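Local coordinates for protein DYNE8 (Micromonospora chersina, PDB 4AMM) that is the acyltransferase domain of an iterative enediyne polyketide synthase and probably loads acyl units for chain building in dynemicin biosynthesis, at residues D2-V7 against P396-R401; V50-A55 against L91-P96; D163-R168 against G389-A394; A211-L216 against S274-S279; A306-G311 against V324-G329. All blocks are in the same frame, centred on the assembly; numbering follows the deposited sequence.

In the fold
The five contacts form two groups that do not touch each other. Interactions 1, 2 and 3 touch one another. Interactions 1 and 2 reach the same antiparallel sheet, and interactions 1 and 3 both use the chain tail that follows helix 376-387. Interactions 4 and 5 touch through His278 and Gly329. Interactions 1 and 4 lie on opposite sides of the chain's centre, their own centres about 42 Å apart. Interaction 2 is a buried contact made by main-chain pairing. The other four are partly buried. Interaction 1 joins a salt bridge to aromatic packing, and interaction 3 relies heavily on bridging waters. Beside the probable active site, a strand methionine packs on a loop in interaction 4, and a loop valine on a helix in interaction 5.

Interaction 1. Residues D2-V7 against P396-R401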
# COMPACT_ATOMS: atom_id res chain seq x y z
N ASP A 2 15.14 4.59 14.14
CA ASP A 2 14.83 3.49 15.07
C ASP A 2 14.96 2.07 14.49
O ASP A 2 15.04 1.09 15.21
CB ASP A 2 13.44 3.67 15.73
CG ASP A 2 12.27 3.75 14.72
OD1 ASP A 2 12.50 3.85 13.48
OD2 ASP A 2 11.09 3.73 15.18
N HIS A 3 15.00 1.97 13.16
CA HIS A 3 15.34 0.70 12.55
C HIS A 3 16.50 1.03 11.63
O HIS A 3 16.57 2.13 11.01
CB HIS A 3 14.23 0.08 11.69
CG HIS A 3 13.13 -0.54 12.48
ND1 HIS A 3 12.28 0.21 13.27
CD2 HIS A 3 12.76 -1.83 12.63
CE1 HIS A 3 11.44 -0.60 13.89
NE2 HIS A 3 11.69 -1.84 13.51
N GLU A 4 17.41 0.09 11.57
CA GLU A 4 18.55 0.15 10.68
C GLU A 4 18.28 -0.80 9.53
O GLU A 4 17.61 -1.83 9.68
CB GLU A 4 19.81 -0.24 11.44
CG GLU A 4 21.03 0.06 10.59
CD GLU A 4 21.03 1.57 10.19
OE1 GLU A 4 21.41 2.45 11.01
OE2 GLU A 4 20.52 1.87 9.07
N LEU A 5 18.86 -0.51 8.35
CA LEU A 5 18.78 -1.37 7.19
C LEU A 5 20.08 -2.05 6.94
O LEU A 5 21.11 -1.36 6.76
CB LEU A 5 18.48 -0.46 5.97
CG LEU A 5 18.52 -1.17 4.60
CD1 LEU A 5 17.48 -2.31 4.50
CD2 LEU A 5 18.26 -0.06 3.53
N VAL A 6 20.10 -3.38 6.92
CA VAL A 6 21.32 -4.13 6.74
C VAL A 6 21.19 -4.96 5.50
O VAL A 6 20.28 -5.80 5.37
CB VAL A 6 21.58 -5.09 7.92
CG1 VAL A 6 22.84 -5.80 7.68
CG2 VAL A 6 21.63 -4.25 9.18
N VAL A 7 22.01 -4.62 4.47
CA VAL A 7 21.99 -5.37 3.23
C VAL A 7 23.31 -6.04 2.97
O VAL A 7 24.35 -5.51 3.39
CB VAL A 7 21.62 -4.48 2.01
CG1 VAL A 7 20.32 -3.70 2.21
CG2 VAL A 7 22.78 -3.46 1.62
N PRO A 396 21.24 5.37 -0.20
CA PRO A 396 20.41 6.55 0.16
C PRO A 396 19.86 6.43 1.60
O PRO A 396 19.60 7.50 2.19
CB PRO A 396 19.31 6.51 -0.88
CG PRO A 396 19.93 5.92 -2.06
CD PRO A 396 20.82 4.80 -1.49
N PHE A 397 19.70 5.25 2.15
CA PHE A 397 19.17 5.17 3.50
C PHE A 397 20.14 5.73 4.51
O PHE A 397 19.73 6.02 5.63
CB PHE A 397 18.84 3.67 3.79
CG PHE A 397 18.09 3.48 5.09
CD1 PHE A 397 16.71 3.59 5.10
CD2 PHE A 397 18.75 3.14 6.24
CE1 PHE A 397 15.97 3.48 6.35
CE2 PHE A 397 17.99 2.98 7.51
CZ PHE A 397 16.66 3.17 7.52
N PHE A 398 21.42 5.89 4.17
CA PHE A 398 22.46 6.31 5.11
C PHE A 398 22.85 7.77 4.96
O PHE A 398 23.65 8.25 5.75
CB PHE A 398 23.69 5.36 4.99
CG PHE A 398 23.35 3.97 5.40
CD1 PHE A 398 23.38 3.66 6.77
CD2 PHE A 398 22.85 3.05 4.49
CE1 PHE A 398 22.94 2.47 7.23
CE2 PHE A 398 22.43 1.76 4.94
CZ PHE A 398 22.47 1.49 6.33
N ALA A 399 22.27 8.42 3.97
CA ALA A 399 22.60 9.82 3.62
C ALA A 399 21.82 10.80 4.46
O ALA A 399 20.61 10.67 4.65
CB ALA A 399 22.29 10.05 2.16
N GLY A 400 22.51 11.82 4.94
CA GLY A 400 21.81 13.03 5.41
C GLY A 400 21.13 12.88 6.75
O GLY A 400 20.15 13.59 7.00
N ARG A 401 21.65 12.02 7.62
CA ARG A 401 21.02 11.80 8.96
C ARG A 401 21.31 12.92 9.95
O ARG A 401 22.28 13.65 9.78
CB ARG A 401 21.44 10.48 9.57
CG ARG A 401 21.06 9.28 8.66
CD ARG A 401 21.37 7.98 9.37
NE ARG A 401 20.82 6.83 8.66
CZ ARG A 401 20.97 5.59 9.08
NH1 ARG A 401 21.60 5.37 10.25
NH2 ARG A 401 20.45 4.60 8.39
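Phe397 sets its ring against Leu5 and the start of strand 4-10. Leu5 CB lies over one face, a CH-pi contact with CB 3.9 Å from the Phe397 ring centroid. His3 O and Glu4 OE2 meet the edge of this ring. The His3 oxygen is buried without a hydrogen-bond partner. Phe398 comes next and turns its edge to the strand, with CZ 3.2 Å from Leu5 O. Arg401 then reaches back, extended from CG to NE. Its NH2, and NE weakly, bond to Phe397 O. It grips Glu4 end-on: NH1 is 3.0 Å from OE1 of Glu4, and NH2 is 2.8 Å from OE2. Both oxygens use their syn lone pairs, and the carboxylate and guanidinium planes are 7° apart. Glu4 bends at chi2 (57°), and its OE2 also accepts from Leu5 N on the anti side, tilted out of the carboxylate plane. With an alanine here, Arg401 would probably lose its charge mate and Leu5 N its acceptor, leaving the guanidinium held by Phe397 O alone among these contacts. The tail thus docks on an outermost sheet strand, consistent with related synthases, where the linker after the acyltransferase folds back over the one before it.

Interaction 2. Residues V50-A55 against L91-P96; sequences VPARFA and LVVGGP
This is antiparallel strand pairing, mostly buried, in the middle of a four-stranded antiparallel sheet. Strand 52-58 lies beside strand 89-92, with strand 4-10 beyond the first and strand 81-84 beyond the second. The sheet with its packed helices resembles the linker subdomain that joins ketosynthase to acyltransferase in related synthases. Arg53 and Val92 form a hydrogen-bonded pair. Arg53 N is 2.9 Å from Val92 O, and Val92 N is 2.9 Å from Arg53 O. Both bonds are nearly straight. Phe54 and Leu91 are the next pair, of the non-hydrogen-bonded kind, and their CA atoms come within 4.5 Å. Leu91 CA also brings its hydrogen to Arg53 O in a CA-H...O contact.

Side chains add little between the two strands. Phe54 and Leu91 share one sheet face, where helices 13-27 and 61-76 pack on them. Leu91 CD2 rests against Arg53 O at 3.5 Å and only loosely on Phe54 CB, at 4.4 Å. Past the last bridge the two segments stay together through Ala52 CB and Val93 CG2, 4.2 Å apart, and through a water. This water donates to Pro51 O and Val92 O and accepts from Gly95 N.

Arg53 and Val92 point to the other face. The arginine chain runs extended from CG to NE and leads away from Val92. Its NH1 binds Val391 O and its NH2 forms a salt bridge with Asp392, while Phe386 makes a cation-pi contact. Arg53 NE lies 2.8 Å from Val50 O, on a lone pair in the carbonyl plane.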
# COMPACT_ATOMS: atom_id res chain seq x y z
N VAL A 50 24.50 -7.49 -7.79
CA VAL A 50 24.75 -8.26 -6.56
C VAL A 50 23.81 -9.45 -6.71
O VAL A 50 22.59 -9.38 -6.51
CB VAL A 50 24.29 -7.49 -5.34
CG1 VAL A 50 24.51 -8.34 -4.12
CG2 VAL A 50 25.04 -6.15 -5.10
N PRO A 51 24.30 -10.61 -7.18
CA PRO A 51 23.42 -11.69 -7.63
C PRO A 51 22.48 -12.25 -6.56
O PRO A 51 21.25 -12.22 -6.83
CB PRO A 51 24.45 -12.74 -8.19
CG PRO A 51 25.68 -11.84 -8.61
CD PRO A 51 25.74 -10.80 -7.50
N ALA A 52 23.02 -12.67 -5.44
CA ALA A 52 22.27 -13.29 -4.31
C ALA A 52 22.27 -12.22 -3.19
O ALA A 52 23.29 -11.64 -2.84
CB ALA A 52 23.03 -14.56 -3.82
N ARG A 53 21.05 -11.98 -2.67
CA ARG A 53 20.85 -10.80 -1.77
C ARG A 53 20.14 -11.13 -0.46
O ARG A 53 19.21 -11.94 -0.43
CB ARG A 53 20.03 -9.75 -2.53
CG ARG A 53 20.67 -9.21 -3.82
CD ARG A 53 19.87 -8.09 -4.45
NE ARG A 53 20.59 -7.57 -5.63
CZ ARG A 53 20.33 -6.38 -6.20
NH1 ARG A 53 19.37 -5.55 -5.73
NH2 ARG A 53 21.04 -6.04 -7.33
N PHE A 54 20.56 -10.42 0.53
CA PHE A 54 19.95 -10.44 1.88
C PHE A 54 19.66 -9.02 2.20
O PHE A 54 20.50 -8.11 2.04
CB PHE A 54 20.94 -11.02 2.90
CG PHE A 54 20.56 -10.81 4.35
CD1 PHE A 54 20.97 -9.68 4.96
CD2 PHE A 54 19.83 -11.79 5.00
CE1 PHE A 54 20.66 -9.44 6.31
CE2 PHE A 54 19.50 -11.57 6.35
CZ PHE A 54 19.91 -10.42 6.98
N ALA A 55 18.50 -8.72 2.85
CA ALA A 55 18.29 -7.41 3.45
C ALA A 55 17.35 -7.57 4.65
O ALA A 55 16.36 -8.31 4.50
CB ALA A 55 17.60 -6.45 2.42
N LEU A 91 15.27 -12.46 1.63
CA LEU A 91 16.46 -13.20 1.08
C LEU A 91 16.06 -13.74 -0.24
O LEU A 91 15.05 -14.46 -0.35
CB LEU A 91 16.83 -14.30 2.07
CG LEU A 91 17.90 -15.30 1.66
CD1 LEU A 91 17.69 -16.16 0.38
CD2 LEU A 91 19.23 -14.82 1.62
N VAL A 92 16.88 -13.44 -1.26
CA VAL A 92 16.53 -13.91 -2.61
C VAL A 92 17.79 -14.34 -3.30
O VAL A 92 18.72 -13.53 -3.41
CB VAL A 92 15.85 -12.77 -3.42
CG1 VAL A 92 15.52 -13.21 -4.78
CG2 VAL A 92 14.55 -12.32 -2.75
N VAL A 93 17.82 -15.63 -3.70
CA VAL A 93 18.90 -16.15 -4.56
C VAL A 93 18.25 -16.44 -5.94
O VAL A 93 17.20 -17.04 -6.00
CB VAL A 93 19.46 -17.45 -3.95
CG1 VAL A 93 20.55 -18.06 -4.89
CG2 VAL A 93 20.01 -17.21 -2.60
N GLY A 94 18.83 -15.94 -7.01
CA GLY A 94 18.22 -16.17 -8.31
C GLY A 94 17.15 -15.15 -8.71
O GLY A 94 16.36 -15.43 -9.58
N GLY A 95 17.09 -13.95 -8.06
CA GLY A 95 16.14 -12.85 -8.50
C GLY A 95 16.68 -12.25 -9.78
O GLY A 95 17.73 -12.77 -10.36
N PRO A 96 16.14 -11.14 -10.21
CA PRO A 96 15.15 -10.31 -9.52
C PRO A 96 13.80 -10.92 -9.53
O PRO A 96 13.51 -11.84 -10.34
CB PRO A 96 15.17 -9.02 -10.31
CG PRO A 96 15.57 -9.48 -11.74
CD PRO A 96 16.66 -10.47 -11.42
O HOH W 1 18.72 -12.63 -6.13

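Interaction 3. Residues D163-R168 against G389-A394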
# COMPACT_ATOMS: atom_id res chain seq x y z
N ASP A 163 12.33 7.19 -6.98
CA ASP A 163 13.16 7.81 -8.05
C ASP A 163 14.64 7.96 -7.58
O ASP A 163 15.54 7.60 -8.42
CB ASP A 163 12.66 9.22 -8.35
CG ASP A 163 11.28 9.29 -9.02
OD1 ASP A 163 10.84 8.31 -9.66
OD2 ASP A 163 10.78 10.47 -8.90
N ARG A 164 14.88 8.30 -6.35
CA ARG A 164 16.28 8.43 -5.85
C ARG A 164 16.91 7.02 -5.94
O ARG A 164 18.13 6.95 -6.22
CB ARG A 164 16.28 8.93 -4.42
CG ARG A 164 17.69 9.08 -3.82
CD ARG A 164 17.62 9.83 -2.56
NE ARG A 164 19.00 9.99 -2.16
CZ ARG A 164 19.41 10.74 -1.18
NH1 ARG A 164 18.49 11.36 -0.43
NH2 ARG A 164 20.71 10.84 -0.91
N LEU A 165 16.17 5.95 -5.71
CA LEU A 165 16.70 4.58 -5.73
C LEU A 165 16.78 3.99 -7.10
O LEU A 165 17.33 2.90 -7.26
CB LEU A 165 15.83 3.67 -4.83
CG LEU A 165 15.87 3.94 -3.32
CD1 LEU A 165 14.73 3.14 -2.76
CD2 LEU A 165 17.15 3.50 -2.72
N GLY A 166 16.18 4.64 -8.10
CA GLY A 166 16.09 4.01 -9.43
C GLY A 166 15.23 2.76 -9.44
O GLY A 166 15.49 1.77 -10.16
N ALA A 167 14.14 2.73 -8.69
CA ALA A 167 13.33 1.51 -8.62
C ALA A 167 12.68 1.09 -9.91
O ALA A 167 12.22 1.95 -10.69
CB ALA A 167 12.23 1.74 -7.50
N ARG A 168 12.65 -0.21 -10.11
CA ARG A 168 12.03 -0.76 -11.34
C ARG A 168 10.90 -1.78 -11.05
O ARG A 168 11.00 -2.96 -11.28
CB ARG A 168 13.09 -1.48 -12.14
CG ARG A 168 14.12 -0.50 -12.74
CD ARG A 168 15.05 -1.21 -13.76
NE ARG A 168 15.78 -2.23 -13.05
CZ ARG A 168 16.36 -3.31 -13.55
NH1 ARG A 168 16.30 -3.58 -14.84
NH2 ARG A 168 17.01 -4.13 -12.72
N GLY A 389 15.62 -7.13 -5.92
CA GLY A 389 16.33 -6.71 -7.12
C GLY A 389 15.65 -5.58 -7.82
O GLY A 389 16.07 -5.29 -8.97
N ALA A 390 14.70 -4.87 -7.20
CA ALA A 390 14.08 -3.71 -7.87
C ALA A 390 14.93 -2.44 -7.72
O ALA A 390 14.70 -1.50 -8.47
CB ALA A 390 12.67 -3.47 -7.34
N VAL A 391 15.87 -2.40 -6.77
CA VAL A 391 16.82 -1.31 -6.61
C VAL A 391 18.19 -1.92 -6.45
O VAL A 391 18.30 -3.05 -5.90
CB VAL A 391 16.49 -0.31 -5.46
CG1 VAL A 391 15.11 0.30 -5.64
CG2 VAL A 391 16.60 -1.00 -4.08
N ASP A 392 19.22 -1.21 -6.88
CA ASP A 392 20.57 -1.79 -6.79
C ASP A 392 21.47 -1.22 -5.74
O ASP A 392 22.55 -1.73 -5.52
CB ASP A 392 21.24 -1.58 -8.14
CG ASP A 392 20.67 -2.54 -9.19
OD1 ASP A 392 20.04 -3.63 -8.90
OD2 ASP A 392 20.92 -2.23 -10.39
N ASP A 393 20.96 -0.24 -4.96
CA ASP A 393 21.89 0.57 -4.11
C ASP A 393 21.09 1.10 -2.93
O ASP A 393 20.20 1.93 -3.15
CB ASP A 393 22.50 1.70 -4.99
CG ASP A 393 23.51 2.53 -4.33
OD1 ASP A 393 23.58 2.54 -3.03
OD2 ASP A 393 24.29 3.25 -5.00
N ALA A 394 21.38 0.60 -1.73
CA ALA A 394 20.67 1.03 -0.54
C ALA A 394 21.39 2.15 0.18
O ALA A 394 20.93 2.64 1.27
CB ALA A 394 20.55 -0.22 0.38
O HOH W 2 18.45 0.86 -8.86
O HOH W 3 19.33 2.00 -5.74
O HOH W 4 16.86 -0.94 -10.27
O HOH W 5 17.63 -3.35 -9.92
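Ala167 and Val391 bring their CA atoms within 4.9 Å, and Arg168 and Ala390 lie next to them at about the same spacing. Both segments leave a helix just before they meet. Gly166 follows helix 144-165 and Gly389 follows helix 376-387, each in a Schellman motif with the positive phi that favours glycine. A single direct hydrogen bond joins the two backbones: Arg168 N to Ala390 O, 2.9 Å, on a lone pair in the carbonyl plane. Ala167 CA adds a CA-H...O contact to the same oxygen.

Val391 carries the apolar part. Its CG1 touches Leu165 CB at 3.5 Å and Ala167 CB at 3.7 Å. CG1 stands anti to the carbonyl carbon of Val391 (chi1 -57°), which turns it into the angle between these two residues. Leu165 CD2 extends further along and packs on Asp393 O. The contact ties the end of a long helix of the acyltransferase to the chain tail after helix 376-387. That tail also meets the antiparallel sheet, since Ala394 packs on Leu5 and Val7 of strand 4-10.

The more open side is bridged by water. One water joins Leu165 O to Asp392 N, and a second joins Leu165 O to Asp393 O. Arg168 bends at chi3 (-62°), and two further waters accept from its NE and NH2. The water at NE also binds Gly166 O and Ala390 O. The one at NH2 lies in the guanidinium plane, 2.7 Å from Gly389 O and 2.6 Å from Asp392 OD1.

Interaction 4. Residues A211-L216 against S274-S279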
# COMPACT_ATOMS: atom_id res chain seq x y z
N ALA A 211 -28.65 13.35 1.82
CA ALA A 211 -29.24 12.92 3.07
C ALA A 211 -28.15 12.23 3.84
O ALA A 211 -27.11 11.81 3.22
CB ALA A 211 -30.39 11.97 2.83
N PRO A 212 -28.29 11.95 5.15
CA PRO A 212 -27.26 11.31 5.92
C PRO A 212 -26.95 9.93 5.30
O PRO A 212 -27.82 9.20 4.92
CB PRO A 212 -27.87 11.16 7.34
CG PRO A 212 -28.87 12.37 7.35
CD PRO A 212 -29.45 12.41 6.01
N SER A 213 -25.63 9.69 5.25
CA SER A 213 -25.13 8.50 4.51
C SER A 213 -23.86 8.07 5.13
O SER A 213 -23.16 8.72 5.87
CB SER A 213 -25.01 8.83 3.00
OG SER A 213 -24.01 9.74 2.71
N GLY A 214 -23.46 6.87 4.71
CA GLY A 214 -22.25 6.25 5.25
C GLY A 214 -21.87 4.95 4.58
O GLY A 214 -22.34 4.68 3.44
N MET A 215 -21.08 4.17 5.33
CA MET A 215 -20.46 2.92 4.77
C MET A 215 -20.47 1.85 5.84
O MET A 215 -20.36 2.14 7.05
CB MET A 215 -19.02 3.19 4.22
CG MET A 215 -18.99 4.31 3.25
SD MET A 215 -17.32 4.71 2.68
CE MET A 215 -17.04 3.55 1.30
N LEU A 216 -20.58 0.60 5.39
CA LEU A 216 -20.76 -0.56 6.25
C LEU A 216 -19.81 -1.66 5.74
O LEU A 216 -19.95 -2.04 4.54
CB LEU A 216 -22.21 -1.03 6.25
CG LEU A 216 -22.55 -2.22 7.15
CD1 LEU A 216 -22.41 -1.78 8.63
CD2 LEU A 216 -23.99 -2.63 6.86
N SER A 274 -19.06 9.99 7.21
CA SER A 274 -20.35 10.68 7.08
C SER A 274 -20.78 10.81 5.67
O SER A 274 -21.65 11.62 5.34
CB SER A 274 -20.18 12.15 7.64
OG SER A 274 -19.84 12.09 9.02
N HIS A 275 -20.15 10.02 4.75
CA HIS A 275 -20.48 10.02 3.31
C HIS A 275 -20.53 8.62 2.82
O HIS A 275 -19.67 7.82 3.21
CB HIS A 275 -19.43 10.72 2.53
CG HIS A 275 -19.26 12.17 2.82
ND1 HIS A 275 -18.59 12.61 3.94
CD2 HIS A 275 -19.61 13.27 2.10
CE1 HIS A 275 -18.51 13.94 3.89
NE2 HIS A 275 -19.19 14.36 2.83
N ALA A 276 -21.47 8.36 1.95
CA ALA A 276 -21.51 7.11 1.17
C ALA A 276 -20.55 7.26 -0.00
O ALA A 276 -20.99 7.42 -1.16
CB ALA A 276 -22.96 6.85 0.71
N PHE A 277 -19.23 7.21 0.29
CA PHE A 277 -18.28 7.30 -0.81
C PHE A 277 -18.48 6.08 -1.68
O PHE A 277 -18.96 5.02 -1.29
CB PHE A 277 -16.86 7.26 -0.18
CG PHE A 277 -16.50 8.49 0.60
CD1 PHE A 277 -16.67 9.80 0.09
CD2 PHE A 277 -15.90 8.35 1.82
CE1 PHE A 277 -16.29 10.92 0.88
CE2 PHE A 277 -15.50 9.49 2.58
CZ PHE A 277 -15.69 10.72 2.09
N HIS A 278 -18.10 6.29 -2.94
CA HIS A 278 -18.19 5.21 -3.96
C HIS A 278 -19.59 4.69 -4.09
O HIS A 278 -19.87 3.48 -4.16
CB HIS A 278 -17.13 4.11 -3.67
CG HIS A 278 -15.77 4.63 -3.89
ND1 HIS A 278 -15.36 4.89 -5.20
CD2 HIS A 278 -14.80 5.10 -3.08
CE1 HIS A 278 -14.15 5.41 -5.16
NE2 HIS A 278 -13.78 5.59 -3.88
N SER A 279 -20.53 5.65 -4.23
CA SER A 279 -21.94 5.37 -4.46
C SER A 279 -22.46 6.53 -5.33
O SER A 279 -21.86 7.59 -5.40
CB SER A 279 -22.74 5.27 -3.14
OG SER A 279 -23.13 6.56 -2.67
O HOH W 6 -24.01 11.81 6.67
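Met215 of strand 213-218 packs on the loop that holds the sequence His275-Ala276-Phe277-His278. This HAFH motif is the form usual in malonyl-specific acyltransferases. His278 NE2 binds the hydroxyl of Ser176 of the probable GxSxG nucleophile elbow, consistent with the serine-histidine pair of this family. The tight part of the contact lies around Met215 and Ala276. Met215 CG rests on His275 O at 3.6 Å. The chain then bends at chi3 (85°), bringing CE to 3.5 Å from Phe277 O. Its SD meets Phe277 CB at 3.9 Å and approaches the ring obliquely in a Met-aromatic contact. Were this methionine a serine, the loop would probably lose its apolar support and Phe277 its sulfur partner. Ala276 is the centre of an inverse gamma turn, and its CA sends a CA-H...O contact to Gly214 O.

The Ser274 end is looser and exposed. There Ser213 O comes near Ser274 and His275 without a hydrogen bond to them. A water instead accepts from Ser213 N and donates to Ser274 O. His275 turns away from the strand and binds Ala207 O through NE2. Between the two regions sits the Ser213 hydroxyl, which also pairs with Thr209. It lies between the backbone N and carbonyl carbon of its own residue (chi1 69°). From there Ser213 OG accepts a rather bent hydrogen bond (140°) from Ala276 N, 3.0 Å away.

Interaction 5. Residues A306-G311 against V324-G329; sequences ASTVTG and VRQLTG
Val309 packs its two methyl groups against helix 319-328. It belongs to a loop shaped by an ST turn and ST motif at Ser307, following a strand of the parallel sheet. Val309 CG2 touches Gln326 CB and NE2, each at 3.7 Å, and the two side chains cross at about a right angle. Val309 CG1 lies near the helix backbone and is 4.0 Å from Arg325 CG. At the exposed side, Thr310 CG2 meets Arg325 NH2 at 3.7 Å.

Water supplies the polar links. One water donates to Thr308 OG1 and accepts from Gln326 NE2. Another accepts from Arg325 NE in the guanidinium plane and makes a weak bond to Val309 O.

Further out, the loop is held by Ser307, whose OG pairs with Glu179. The same glutamate binds Thr308 N and packs on Val309 and Gln326. Thr308 OG1 binds Gly174 O of the probable nucleophile elbow. Gln326 runs extended beyond CG, and its NE2 makes a weak bond to Ser176 O. Just after the helix, Gly329 O accepts from His278 ND1. In the ST turn Ser307 OG accepts from Val309 N at 2.9 Å, and in the ST motif it accepts from Thr310 N at 3.1 Å.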
# COMPACT_ATOMS: atom_id res chain seq x y z
N ALA A 306 -2.81 -0.82 -12.99
CA ALA A 306 -4.01 -1.65 -12.90
C ALA A 306 -5.06 -0.78 -12.20
O ALA A 306 -4.85 -0.41 -11.05
CB ALA A 306 -3.70 -2.89 -12.07
N SER A 307 -6.11 -0.41 -12.90
CA SER A 307 -7.09 0.56 -12.39
C SER A 307 -8.05 -0.15 -11.44
O SER A 307 -8.64 -1.17 -11.70
CB SER A 307 -7.87 1.07 -13.56
OG SER A 307 -8.90 2.00 -13.10
N THR A 308 -8.27 0.55 -10.32
CA THR A 308 -9.36 0.18 -9.39
C THR A 308 -10.67 0.87 -9.75
O THR A 308 -11.67 0.73 -9.03
CB THR A 308 -9.03 0.46 -7.91
OG1 THR A 308 -8.90 1.85 -7.65
CG2 THR A 308 -7.78 -0.32 -7.51
N VAL A 309 -10.71 1.54 -10.90
CA VAL A 309 -12.01 2.04 -11.44
C VAL A 309 -12.57 1.03 -12.42
O VAL A 309 -13.69 0.62 -12.39
CB VAL A 309 -11.85 3.40 -12.13
CG1 VAL A 309 -13.22 3.94 -12.55
CG2 VAL A 309 -11.19 4.40 -11.22
N THR A 310 -11.69 0.58 -13.34
CA THR A 310 -12.09 -0.36 -14.42
C THR A 310 -11.80 -1.78 -14.10
O THR A 310 -12.43 -2.69 -14.67
CB THR A 310 -11.41 -0.05 -15.72
OG1 THR A 310 -10.03 -0.23 -15.56
CG2 THR A 310 -11.66 1.42 -16.14
N GLY A 311 -10.95 -2.05 -13.11
CA GLY A 311 -10.52 -3.40 -12.84
C GLY A 311 -9.74 -4.03 -14.00
O GLY A 311 -9.73 -5.29 -14.14
N VAL A 324 -13.79 10.71 -12.95
CA VAL A 324 -15.14 11.16 -12.58
C VAL A 324 -15.97 9.96 -12.21
O VAL A 324 -16.58 9.98 -11.09
CB VAL A 324 -15.79 12.01 -13.74
CG1 VAL A 324 -17.21 12.22 -13.45
CG2 VAL A 324 -15.08 13.40 -13.84
N ARG A 325 -16.09 8.92 -13.03
CA ARG A 325 -16.85 7.75 -12.63
C ARG A 325 -16.23 6.99 -11.47
O ARG A 325 -16.94 6.18 -10.86
CB ARG A 325 -17.21 6.85 -13.81
CG ARG A 325 -16.09 6.06 -14.35
CD ARG A 325 -16.73 5.04 -15.32
NE ARG A 325 -15.73 4.21 -16.02
CZ ARG A 325 -15.08 4.55 -17.13
NH1 ARG A 325 -15.29 5.69 -17.77
NH2 ARG A 325 -14.25 3.64 -17.67
N GLN A 326 -14.97 7.23 -11.15
CA GLN A 326 -14.37 6.66 -9.91
C GLN A 326 -15.22 7.02 -8.73
O GLN A 326 -15.34 6.15 -7.86
CB GLN A 326 -13.02 7.22 -9.69
CG GLN A 326 -12.32 6.66 -8.43
CD GLN A 326 -10.88 7.01 -8.30
OE1 GLN A 326 -10.54 8.20 -8.33
NE2 GLN A 326 -10.01 6.03 -8.17
N LEU A 327 -15.78 8.20 -8.69
CA LEU A 327 -16.38 8.63 -7.41
C LEU A 327 -17.71 7.97 -7.16
O LEU A 327 -18.06 7.78 -5.99
CB LEU A 327 -16.55 10.11 -7.41
CG LEU A 327 -15.39 10.92 -6.79
CD1 LEU A 327 -14.00 10.66 -7.27
CD2 LEU A 327 -15.67 12.38 -6.89
N THR A 328 -18.45 7.59 -8.23
CA THR A 328 -19.74 7.01 -8.05
C THR A 328 -19.76 5.49 -8.04
O THR A 328 -20.64 4.84 -7.57
CB THR A 328 -20.71 7.50 -9.14
OG1 THR A 328 -20.03 7.36 -10.38
CG2 THR A 328 -21.01 9.01 -8.92
N GLY A 329 -18.76 4.92 -8.74
CA GLY A 329 -18.62 3.48 -8.90
C GLY A 329 -17.79 2.81 -7.78
O GLY A 329 -17.12 3.50 -6.98
O HOH W 7 -11.15 3.55 -7.31
O HOH W 8 -15.52 1.50 -15.13